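Local coordinates for Ketoacyl_synth_N domain-containing protein (Photorhabdus luminescens subsp. laumondii, PDB 6SMO) that probably takes part in 3-oxoacyl chain building on an acyl carrier protein, pairing with a ketosynthase-domain subunit and holding a polyketide-like dodecanal in a pocket, at residues V10-P15 and D321-S326; I46-D51 and F218-A223; N102-W107 and P192-L197; E187-P192 and N312-S317. One frame throughout, in Å; residues are numbered along the deposited sequence.

Contact 1 (V10-P15 and D321-S326); sequences VGAIHP and DSVLAS
Val10 and Ala12 from the strand and Val323 from the helix make most of this buried contact, and it is purely apolar. The CG1 methyl of Val323 comes down between the two strand residues, 4.0 Å from Val10 CB and 4.1 Å from Ala12 CB. Placing CG1 opposite its own backbone nitrogen (chi1 159°) turns that methyl onto the strand, while CG2 lies 4.3 Å from Gly11 O. One turn further on, Ser326 brings only carbon to the strand: its CB is 4.0 Å from Val10 CG1.

The axes of strand 10-13 and helix 321-326 approach to 8.5 Å, with 131° between their N-to-C directions. On its other flank the same helix touches strand 351-356, with Asp321 and Ala325 both on Ile354. A helix held between two sheets in this way is consistent with the central helical layer of the thiolase fold, and strand 5-13 belongs to one of the flanking sheet regions, pairing with Phe224 and Ala222 through Gly11 and Ile13.

Polar bonds stay within the helix. Ser326 OG donates to Ser322 O at 2.7 Å, so that this carbonyl takes both the hydroxyl and the Ser326 amide.

Contact 2 (I46-D51 and F218-A223); sequences IRTLSD and FSEGAA
Ile46 and Arg47 pair in parallel with Phe218 and Ser219, a two-residue beta ladder that adds a short strand to the sheet of this thiolase-type fold. Arg47 N gives a bond of 2.8 Å to Phe218 O, and the return bond, Glu220 N to Arg47 O at 3.4 Å, is weak. Beyond it the chains diverge: Leu49 CA and Gly221 CA are already 7.3 Å apart.

The Arg47 side chain runs outward along Ser219: its CB lies 3.5 Å from Phe218 O and also beside Ser219 OG. CG stays close to the same carbonyl oxygen, and Arg47 CD then passes alongside the serine hydroxyl, 3.5 Å from Ser219 OG. The chain bends at chi3 (66°), and the guanidinium leaves the ladder for two carboxylates: NH1 forms a salt bridge with Asp16 and NH2 one with Asp311, which grip its end from outside the pair of strands.

Ile46 and Phe218 project from the other face of the ladder. The Ile46 CD1 methyl reaches Phe218 CB at 3.6 Å and also touches the ring at CD2. Past the ladder, Glu220 extends alongside the departing segment, with CG near Arg47 O and its OE2 bonded to Ser190 OG, while Glu220 OE1 rests 3.9 Å from Thr48 CA. At the far end, Leu49 CD2 lies 4.0 Å from Glu220 O.

Contact 3 (N102-W107 and P192-L197); sequences NCFGGW and PLVKNL
Trp107 lays the face of its indole against Leu193, whose CD2 methyl sits almost squarely over the six-membered ring. That methyl is 3.6 Å from the ring centroid and only 8° off the normal, a clean CH-pi contact. Leu193 reaches it with CG opposite the backbone nitrogen (chi1 176°), which sends the branch out from the helix toward the loop.

Next along the helix, Val194 uses a single methyl for both aromatics. Its CG1 is 3.9 Å from Trp107 CD1 and equally 3.9 Å from Phe104 CD1, meeting both rings at a slant and bridging them. The Phe104 and Val194 side chains run antiparallel alongside one another. The Phe104 ring also meets Leu197, one turn after Val194. There the meeting is at the rim: Leu197 CD2 lies near the plane of the Phe104 ring, 4.3 Å from CE1.

Both rings have further aromatic partners, Phe104 stacking edge-to-face with Phe314 and Trp107 with Trp133. Met137 and Phe165 of the neighbouring ketosynthase-domain chain pack on Trp107 and Leu197. The contact thus belongs to the subunit interface, and through Trp133, which lines the pocket of the bound dodecanal, Trp107 forms a second shell of that site, its side chain about 7 Å from the ligand.

Contact 4 (E187-P192 and N312-S317); sequences EHLSSP and NQFSVS
Glu187 packs against Gln313, Ser315 and Val316, where the end of strand 180-187 meets the loop before helix 319-329. That loop, 312-317, probably corresponds to the Asn-Ser-Phe-Gly-Phe-Gly-Gly loop of ketosynthases.

In this close-packed part the glutamate bends at chi2 (-70°), tucking its chain against the loop. CG lies 3.3 Å from Gln313 O, and the CG2 methyl of Val316 comes alongside, 3.7 Å from Glu187 N. At the tip, Glu187 OE1 comes within 2.8 Å of Ser315 OG. Gly101 O lies within hydrogen-bonding reach of the same hydroxyl, and one proton cannot serve both acceptors at once. The carboxylate oxygen OE1 accepts a bond from Cys103 N.

The other half is looser. Leu189 reaches Phe314 with a single methyl, CD1, which approaches the ring at its edge, 4.0 Å from CE2. Phe314 also packs on Tyr162 of the neighbouring ketosynthase-domain chain. Beyond Leu189 the first segment runs toward helix 192-204: Ser190 is partly exposed, turning its hydroxyl to Glu220, and Pro192 is largely exposed, though it packs on Ile152 of that neighbouring chain.

The 312-317 loop is braced from within, Gln313 N donating to Ser317 OG at 2.8 Å with an N-H...O angle of 154°.

Starting from the N terminus, strand 5-13 opens the widest loop, which contact 1 closes some 300 residues later on helix 319-329; the other three contacts all fall within it. Contact 2 closes the next span, from 46-51 to strand 218-229, and contact 3 lies inside that one, joining the loop after strand 96-101 to helix 192-204. Contact 4 breaks the nesting: it starts at 187-192, sharing Pro192 with contact 3, and runs on to 312-317, so it crosses both contacts 2 and 3. It thereby ties the sheet, where Gly221 O meets Glu187 N, to the chain just ahead of the helix of contact 1.

Contact 1 (V10-P15 and D321-S326)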
# COMPACT_ATOMS: atom_id res chain seq x y z
N VAL C 10 18.39 -15.50 -0.46
CA VAL C 10 17.46 -15.32 -1.61
C VAL C 10 16.53 -16.54 -1.69
O VAL C 10 16.99 -17.66 -1.43
CB VAL C 10 18.21 -15.10 -2.93
CG1 VAL C 10 18.91 -13.75 -2.97
CG2 VAL C 10 19.20 -16.22 -3.23
N GLY C 11 15.26 -16.29 -2.04
CA GLY C 11 14.24 -17.32 -2.29
C GLY C 11 13.28 -16.88 -3.38
O GLY C 11 12.93 -15.68 -3.40
N ALA C 12 12.94 -17.78 -4.31
CA ALA C 12 12.00 -17.49 -5.42
C ALA C 12 11.29 -18.78 -5.83
O ALA C 12 11.84 -19.83 -5.59
CB ALA C 12 12.78 -16.97 -6.58
N ILE C 13 10.10 -18.68 -6.41
CA ILE C 13 9.37 -19.86 -6.95
C ILE C 13 8.89 -19.48 -8.35
O ILE C 13 8.51 -18.35 -8.53
CB ILE C 13 8.23 -20.33 -6.04
CG1 ILE C 13 7.19 -19.24 -5.80
CG2 ILE C 13 8.76 -20.86 -4.73
CD1 ILE C 13 5.95 -19.74 -5.14
N HIS C 14 8.92 -20.39 -9.31
CA HIS C 14 8.55 -20.02 -10.70
C HIS C 14 8.10 -21.27 -11.45
O HIS C 14 8.35 -22.35 -10.96
CB HIS C 14 9.79 -19.37 -11.32
CG HIS C 14 9.61 -18.75 -12.66
ND1 HIS C 14 10.16 -19.28 -13.78
CD2 HIS C 14 8.99 -17.64 -13.05
CE1 HIS C 14 9.87 -18.54 -14.81
NE2 HIS C 14 9.17 -17.53 -14.39
N PRO C 15 7.43 -21.16 -12.61
CA PRO C 15 7.05 -22.31 -13.40
C PRO C 15 8.28 -23.16 -13.75
O PRO C 15 8.15 -24.32 -13.90
CB PRO C 15 6.56 -21.64 -14.68
CG PRO C 15 5.89 -20.42 -14.18
CD PRO C 15 6.86 -19.93 -13.14
N ASP C 321 15.41 -11.46 -11.27
CA ASP C 321 16.72 -11.20 -11.94
C ASP C 321 17.78 -10.92 -10.87
O ASP C 321 18.89 -11.47 -10.99
CB ASP C 321 16.61 -10.04 -12.94
CG ASP C 321 15.66 -10.31 -14.10
OD1 ASP C 321 14.56 -10.84 -13.85
OD2 ASP C 321 16.03 -9.97 -15.24
N SER C 322 17.44 -10.09 -9.87
CA SER C 322 18.32 -9.72 -8.72
C SER C 322 18.59 -10.95 -7.84
O SER C 322 19.69 -11.02 -7.26
CB SER C 322 17.72 -8.59 -7.92
OG SER C 322 17.57 -7.43 -8.72
N VAL C 323 17.61 -11.86 -7.73
CA VAL C 323 17.73 -13.15 -6.98
C VAL C 323 18.78 -14.02 -7.69
O VAL C 323 19.67 -14.54 -6.99
CB VAL C 323 16.36 -13.85 -6.86
CG1 VAL C 323 16.50 -15.35 -6.59
CG2 VAL C 323 15.49 -13.20 -5.81
N LEU C 324 18.67 -14.17 -9.01
CA LEU C 324 19.62 -14.93 -9.87
C LEU C 324 21.00 -14.27 -9.82
O LEU C 324 21.99 -15.00 -9.63
CB LEU C 324 19.08 -15.00 -11.30
CG LEU C 324 18.32 -16.27 -11.68
CD1 LEU C 324 17.23 -16.59 -10.66
CD2 LEU C 324 17.71 -16.14 -13.07
N ALA C 325 21.06 -12.94 -10.00
CA ALA C 325 22.31 -12.14 -10.05
C ALA C 325 23.10 -12.31 -8.75
O ALA C 325 24.34 -12.38 -8.82
CB ALA C 325 21.98 -10.69 -10.31
N SER C 326 22.40 -12.37 -7.61
CA SER C 326 22.98 -12.58 -6.25
C SER C 326 23.61 -13.98 -6.16
O SER C 326 24.69 -14.10 -5.56
CB SER C 326 21.94 -12.38 -5.18
OG SER C 326 21.47 -11.04 -5.18

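Contact 2 (I46-D51 and F218-A223)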
# COMPACT_ATOMS: atom_id res chain seq x y z
N ILE C 46 -0.65 -17.54 -19.71
CA ILE C 46 -0.24 -17.42 -18.27
C ILE C 46 0.32 -18.78 -17.83
O ILE C 46 -0.47 -19.74 -17.75
CB ILE C 46 -1.43 -16.98 -17.39
CG1 ILE C 46 -2.19 -15.78 -17.98
CG2 ILE C 46 -0.96 -16.70 -15.97
CD1 ILE C 46 -1.32 -14.58 -18.29
N ARG C 47 1.62 -18.85 -17.54
CA ARG C 47 2.31 -20.08 -17.08
C ARG C 47 2.11 -20.23 -15.56
O ARG C 47 2.57 -19.34 -14.82
CB ARG C 47 3.81 -20.02 -17.42
CG ARG C 47 4.10 -20.11 -18.91
CD ARG C 47 5.59 -20.01 -19.19
NE ARG C 47 6.33 -21.14 -18.65
CZ ARG C 47 7.66 -21.23 -18.61
NH1 ARG C 47 8.23 -22.31 -18.09
NH2 ARG C 47 8.42 -20.25 -19.06
N THR C 48 1.45 -21.31 -15.14
CA THR C 48 1.19 -21.66 -13.72
C THR C 48 2.43 -22.35 -13.14
O THR C 48 3.32 -22.72 -13.93
CB THR C 48 -0.05 -22.55 -13.59
OG1 THR C 48 0.14 -23.72 -14.38
CG2 THR C 48 -1.32 -21.85 -14.02
N LEU C 49 2.47 -22.52 -11.81
CA LEU C 49 3.53 -23.29 -11.10
C LEU C 49 3.25 -24.79 -11.27
O LEU C 49 2.06 -25.16 -11.33
CB LEU C 49 3.54 -22.91 -9.62
CG LEU C 49 3.81 -21.44 -9.30
CD1 LEU C 49 3.70 -21.19 -7.80
CD2 LEU C 49 5.17 -21.00 -9.81
N SER C 50 4.31 -25.60 -11.36
CA SER C 50 4.26 -27.08 -11.50
C SER C 50 4.71 -27.74 -10.19
O SER C 50 5.77 -27.34 -9.67
CB SER C 50 5.09 -27.54 -12.67
OG SER C 50 4.58 -27.02 -13.89
N ASP C 51 3.93 -28.71 -9.70
CA ASP C 51 4.24 -29.53 -8.49
C ASP C 51 4.42 -28.61 -7.28
O ASP C 51 5.39 -28.81 -6.53
CB ASP C 51 5.47 -30.41 -8.72
CG ASP C 51 5.35 -31.35 -9.91
OD1 ASP C 51 4.23 -31.82 -10.18
OD2 ASP C 51 6.39 -31.60 -10.56
N PHE C 218 3.46 -14.81 -20.13
CA PHE C 218 3.46 -14.32 -18.73
C PHE C 218 3.65 -15.50 -17.77
O PHE C 218 3.27 -16.63 -18.13
CB PHE C 218 2.16 -13.58 -18.41
CG PHE C 218 1.82 -12.45 -19.34
CD1 PHE C 218 2.25 -11.16 -19.08
CD2 PHE C 218 1.07 -12.67 -20.48
CE1 PHE C 218 1.94 -10.12 -19.94
CE2 PHE C 218 0.75 -11.63 -21.34
CZ PHE C 218 1.19 -10.35 -21.07
N SER C 219 4.24 -15.23 -16.60
CA SER C 219 4.45 -16.27 -15.57
C SER C 219 4.16 -15.68 -14.19
O SER C 219 4.56 -14.54 -13.95
CB SER C 219 5.84 -16.81 -15.62
OG SER C 219 6.12 -17.37 -16.88
N GLU C 220 3.51 -16.44 -13.32
CA GLU C 220 3.22 -15.97 -11.95
C GLU C 220 4.27 -16.55 -11.00
O GLU C 220 5.10 -17.35 -11.43
CB GLU C 220 1.82 -16.40 -11.52
CG GLU C 220 1.64 -17.90 -11.48
CD GLU C 220 0.24 -18.32 -11.08
OE1 GLU C 220 0.05 -19.48 -10.66
OE2 GLU C 220 -0.67 -17.50 -11.21
N GLY C 221 4.24 -16.12 -9.75
CA GLY C 221 5.17 -16.61 -8.72
C GLY C 221 5.61 -15.50 -7.79
O GLY C 221 4.85 -14.53 -7.62
N ALA C 222 6.81 -15.63 -7.21
CA ALA C 222 7.38 -14.68 -6.22
C ALA C 222 8.90 -14.80 -6.19
O ALA C 222 9.44 -15.86 -6.56
CB ALA C 222 6.78 -14.94 -4.86
N ALA C 223 9.57 -13.72 -5.76
CA ALA C 223 11.03 -13.62 -5.59
C ALA C 223 11.32 -12.62 -4.46
O ALA C 223 10.77 -11.51 -4.50
CB ALA C 223 11.67 -13.18 -6.89

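Contact 3 (N102-W107 and P192-L197)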
# COMPACT_ATOMS: atom_id res chain seq x y z
N ASN C 102 3.71 -5.40 -5.65
CA ASN C 102 2.52 -6.12 -6.17
C ASN C 102 1.60 -5.13 -6.88
O ASN C 102 1.25 -4.10 -6.26
CB ASN C 102 1.78 -6.86 -5.06
CG ASN C 102 0.57 -7.62 -5.57
OD1 ASN C 102 -0.56 -7.28 -5.24
ND2 ASN C 102 0.80 -8.62 -6.40
N CYS C 103 1.19 -5.44 -8.12
CA CYS C 103 0.45 -4.55 -9.04
C CYS C 103 -1.03 -4.96 -9.13
O CYS C 103 -1.89 -4.06 -8.97
CB CYS C 103 1.08 -4.56 -10.43
SG CYS C 103 2.82 -4.06 -10.43
N PHE C 104 -1.32 -6.24 -9.37
CA PHE C 104 -2.66 -6.76 -9.75
C PHE C 104 -3.49 -7.16 -8.52
O PHE C 104 -4.71 -7.37 -8.69
CB PHE C 104 -2.53 -7.93 -10.73
CG PHE C 104 -2.29 -7.51 -12.15
CD1 PHE C 104 -3.34 -7.09 -12.96
CD2 PHE C 104 -1.01 -7.53 -12.70
CE1 PHE C 104 -3.12 -6.71 -14.27
CE2 PHE C 104 -0.79 -7.14 -14.01
CZ PHE C 104 -1.85 -6.73 -14.79
N GLY C 105 -2.87 -7.27 -7.34
CA GLY C 105 -3.56 -7.61 -6.08
C GLY C 105 -3.88 -9.09 -6.00
O GLY C 105 -3.05 -9.90 -6.47
N GLY C 106 -5.04 -9.44 -5.43
CA GLY C 106 -5.48 -10.84 -5.22
C GLY C 106 -6.93 -11.05 -5.60
O GLY C 106 -7.78 -11.09 -4.69
N TRP C 107 -7.21 -11.19 -6.90
CA TRP C 107 -8.57 -11.32 -7.47
C TRP C 107 -9.11 -12.75 -7.29
O TRP C 107 -10.34 -12.90 -7.21
CB TRP C 107 -8.59 -10.90 -8.95
CG TRP C 107 -8.81 -9.43 -9.13
CD1 TRP C 107 -7.88 -8.49 -9.46
CD2 TRP C 107 -10.06 -8.73 -8.97
NE1 TRP C 107 -8.46 -7.25 -9.53
CE2 TRP C 107 -9.80 -7.36 -9.23
CE3 TRP C 107 -11.36 -9.12 -8.64
CZ2 TRP C 107 -10.80 -6.39 -9.17
CZ3 TRP C 107 -12.35 -8.16 -8.58
CH2 TRP C 107 -12.07 -6.81 -8.84
N PRO C 192 -9.51 -15.78 -13.37
CA PRO C 192 -10.19 -15.54 -14.64
C PRO C 192 -10.21 -14.09 -15.17
O PRO C 192 -10.10 -13.93 -16.37
CB PRO C 192 -11.63 -15.99 -14.35
CG PRO C 192 -11.46 -17.10 -13.34
CD PRO C 192 -10.27 -16.69 -12.50
N LEU C 193 -10.35 -13.10 -14.29
CA LEU C 193 -10.49 -11.66 -14.67
C LEU C 193 -9.18 -11.16 -15.30
O LEU C 193 -9.24 -10.65 -16.44
CB LEU C 193 -10.87 -10.82 -13.44
CG LEU C 193 -10.95 -9.31 -13.67
CD1 LEU C 193 -11.87 -8.97 -14.83
CD2 LEU C 193 -11.40 -8.59 -12.41
N VAL C 194 -8.06 -11.31 -14.59
CA VAL C 194 -6.72 -10.82 -15.04
C VAL C 194 -6.15 -11.78 -16.10
O VAL C 194 -5.35 -11.31 -16.93
CB VAL C 194 -5.74 -10.63 -13.87
CG1 VAL C 194 -6.27 -9.64 -12.84
CG2 VAL C 194 -5.36 -11.94 -13.20
N LYS C 195 -6.55 -13.06 -16.07
CA LYS C 195 -6.08 -14.09 -17.05
C LYS C 195 -6.58 -13.71 -18.45
O LYS C 195 -5.74 -13.63 -19.37
CB LYS C 195 -6.56 -15.49 -16.66
CG LYS C 195 -5.89 -16.63 -17.42
CD LYS C 195 -6.21 -18.01 -16.88
CE LYS C 195 -7.48 -18.59 -17.45
NZ LYS C 195 -7.27 -19.16 -18.80
N ASN C 196 -7.89 -13.48 -18.59
CA ASN C 196 -8.54 -13.10 -19.88
C ASN C 196 -8.06 -11.72 -20.32
O ASN C 196 -7.99 -11.49 -21.55
CB ASN C 196 -10.07 -13.14 -19.77
CG ASN C 196 -10.63 -14.54 -19.73
OD1 ASN C 196 -10.45 -15.32 -20.66
ND2 ASN C 196 -11.32 -14.88 -18.65
N LEU C 197 -7.73 -10.83 -19.37
CA LEU C 197 -7.26 -9.45 -19.64
C LEU C 197 -5.88 -9.50 -20.31
O LEU C 197 -5.73 -8.88 -21.38
CB LEU C 197 -7.19 -8.67 -18.32
CG LEU C 197 -6.90 -7.17 -18.45
CD1 LEU C 197 -8.15 -6.42 -18.88
CD2 LEU C 197 -6.36 -6.60 -17.15

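Contact 4 (E187-P192 and N312-S317)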
# COMPACT_ATOMS: atom_id res chain seq x y z
N GLU C 187 3.19 -12.12 -7.51
CA GLU C 187 2.04 -11.90 -8.42
C GLU C 187 1.30 -13.22 -8.67
O GLU C 187 1.95 -14.26 -8.77
CB GLU C 187 2.53 -11.43 -9.79
CG GLU C 187 3.06 -10.01 -9.83
CD GLU C 187 2.04 -8.90 -9.68
OE1 GLU C 187 2.45 -7.76 -9.54
OE2 GLU C 187 0.85 -9.19 -9.70
N HIS C 188 -0.03 -13.15 -8.73
CA HIS C 188 -0.95 -14.24 -9.14
C HIS C 188 -1.81 -13.75 -10.30
O HIS C 188 -2.63 -12.84 -10.08
CB HIS C 188 -1.79 -14.71 -7.94
CG HIS C 188 -2.73 -15.82 -8.28
ND1 HIS C 188 -2.32 -17.14 -8.34
CD2 HIS C 188 -4.05 -15.82 -8.57
CE1 HIS C 188 -3.34 -17.90 -8.65
NE2 HIS C 188 -4.42 -17.12 -8.80
N LEU C 189 -1.63 -14.34 -11.49
CA LEU C 189 -2.25 -13.88 -12.77
C LEU C 189 -3.22 -14.94 -13.32
O LEU C 189 -3.71 -14.74 -14.44
CB LEU C 189 -1.14 -13.59 -13.78
CG LEU C 189 -0.01 -12.67 -13.30
CD1 LEU C 189 1.09 -12.59 -14.34
CD2 LEU C 189 -0.53 -11.28 -12.97
N SER C 190 -3.48 -16.01 -12.57
CA SER C 190 -4.24 -17.21 -13.03
C SER C 190 -5.75 -17.04 -12.78
O SER C 190 -6.51 -17.92 -13.24
CB SER C 190 -3.72 -18.47 -12.40
OG SER C 190 -2.40 -18.75 -12.85
N SER C 191 -6.17 -15.98 -12.08
CA SER C 191 -7.60 -15.68 -11.78
C SER C 191 -8.30 -15.24 -13.06
O SER C 191 -7.78 -14.40 -13.80
CB SER C 191 -7.74 -14.67 -10.68
OG SER C 191 -7.22 -13.40 -11.07
N PRO C 192 -9.51 -15.78 -13.37
CA PRO C 192 -10.19 -15.54 -14.64
C PRO C 192 -10.21 -14.09 -15.17
O PRO C 192 -10.10 -13.93 -16.37
CB PRO C 192 -11.63 -15.99 -14.35
CG PRO C 192 -11.46 -17.10 -13.34
CD PRO C 192 -10.27 -16.69 -12.50
N ASN C 312 7.06 -12.20 -18.72
CA ASN C 312 6.71 -10.93 -18.03
C ASN C 312 6.01 -11.31 -16.72
O ASN C 312 4.97 -11.95 -16.79
CB ASN C 312 5.85 -10.04 -18.92
CG ASN C 312 5.68 -8.65 -18.37
OD1 ASN C 312 6.40 -8.24 -17.48
ND2 ASN C 312 4.74 -7.91 -18.91
N GLN C 313 6.59 -10.93 -15.59
CA GLN C 313 5.98 -11.24 -14.27
C GLN C 313 5.57 -9.94 -13.57
O GLN C 313 5.21 -10.03 -12.39
CB GLN C 313 6.97 -12.02 -13.41
CG GLN C 313 7.62 -13.18 -14.13
CD GLN C 313 8.56 -13.93 -13.23
OE1 GLN C 313 9.78 -13.88 -13.38
NE2 GLN C 313 8.00 -14.63 -12.26
N PHE C 314 5.63 -8.81 -14.28
CA PHE C 314 5.31 -7.48 -13.69
C PHE C 314 6.27 -7.19 -12.54
O PHE C 314 7.47 -7.12 -12.79
CB PHE C 314 3.82 -7.32 -13.40
CG PHE C 314 2.98 -7.54 -14.63
CD1 PHE C 314 2.74 -6.51 -15.51
CD2 PHE C 314 2.49 -8.80 -14.92
CE1 PHE C 314 2.00 -6.73 -16.66
CE2 PHE C 314 1.74 -9.01 -16.07
CZ PHE C 314 1.50 -7.98 -16.93
N SER C 315 5.75 -7.02 -11.32
CA SER C 315 6.57 -6.66 -10.14
C SER C 315 7.66 -7.69 -9.86
O SER C 315 8.71 -7.30 -9.35
CB SER C 315 5.72 -6.36 -8.94
OG SER C 315 5.08 -7.53 -8.47
N VAL C 316 7.39 -8.97 -10.07
CA VAL C 316 8.41 -10.04 -9.84
C VAL C 316 9.56 -9.85 -10.84
O VAL C 316 10.70 -10.16 -10.47
CB VAL C 316 7.79 -11.45 -9.88
CG1 VAL C 316 8.78 -12.50 -9.43
CG2 VAL C 316 6.53 -11.51 -9.04
N SER C 317 9.26 -9.45 -12.07
CA SER C 317 10.32 -9.20 -13.08
C SER C 317 11.27 -8.12 -12.57
O SER C 317 10.81 -7.08 -12.10
CB SER C 317 9.73 -8.82 -14.40
OG SER C 317 9.09 -9.93 -14.99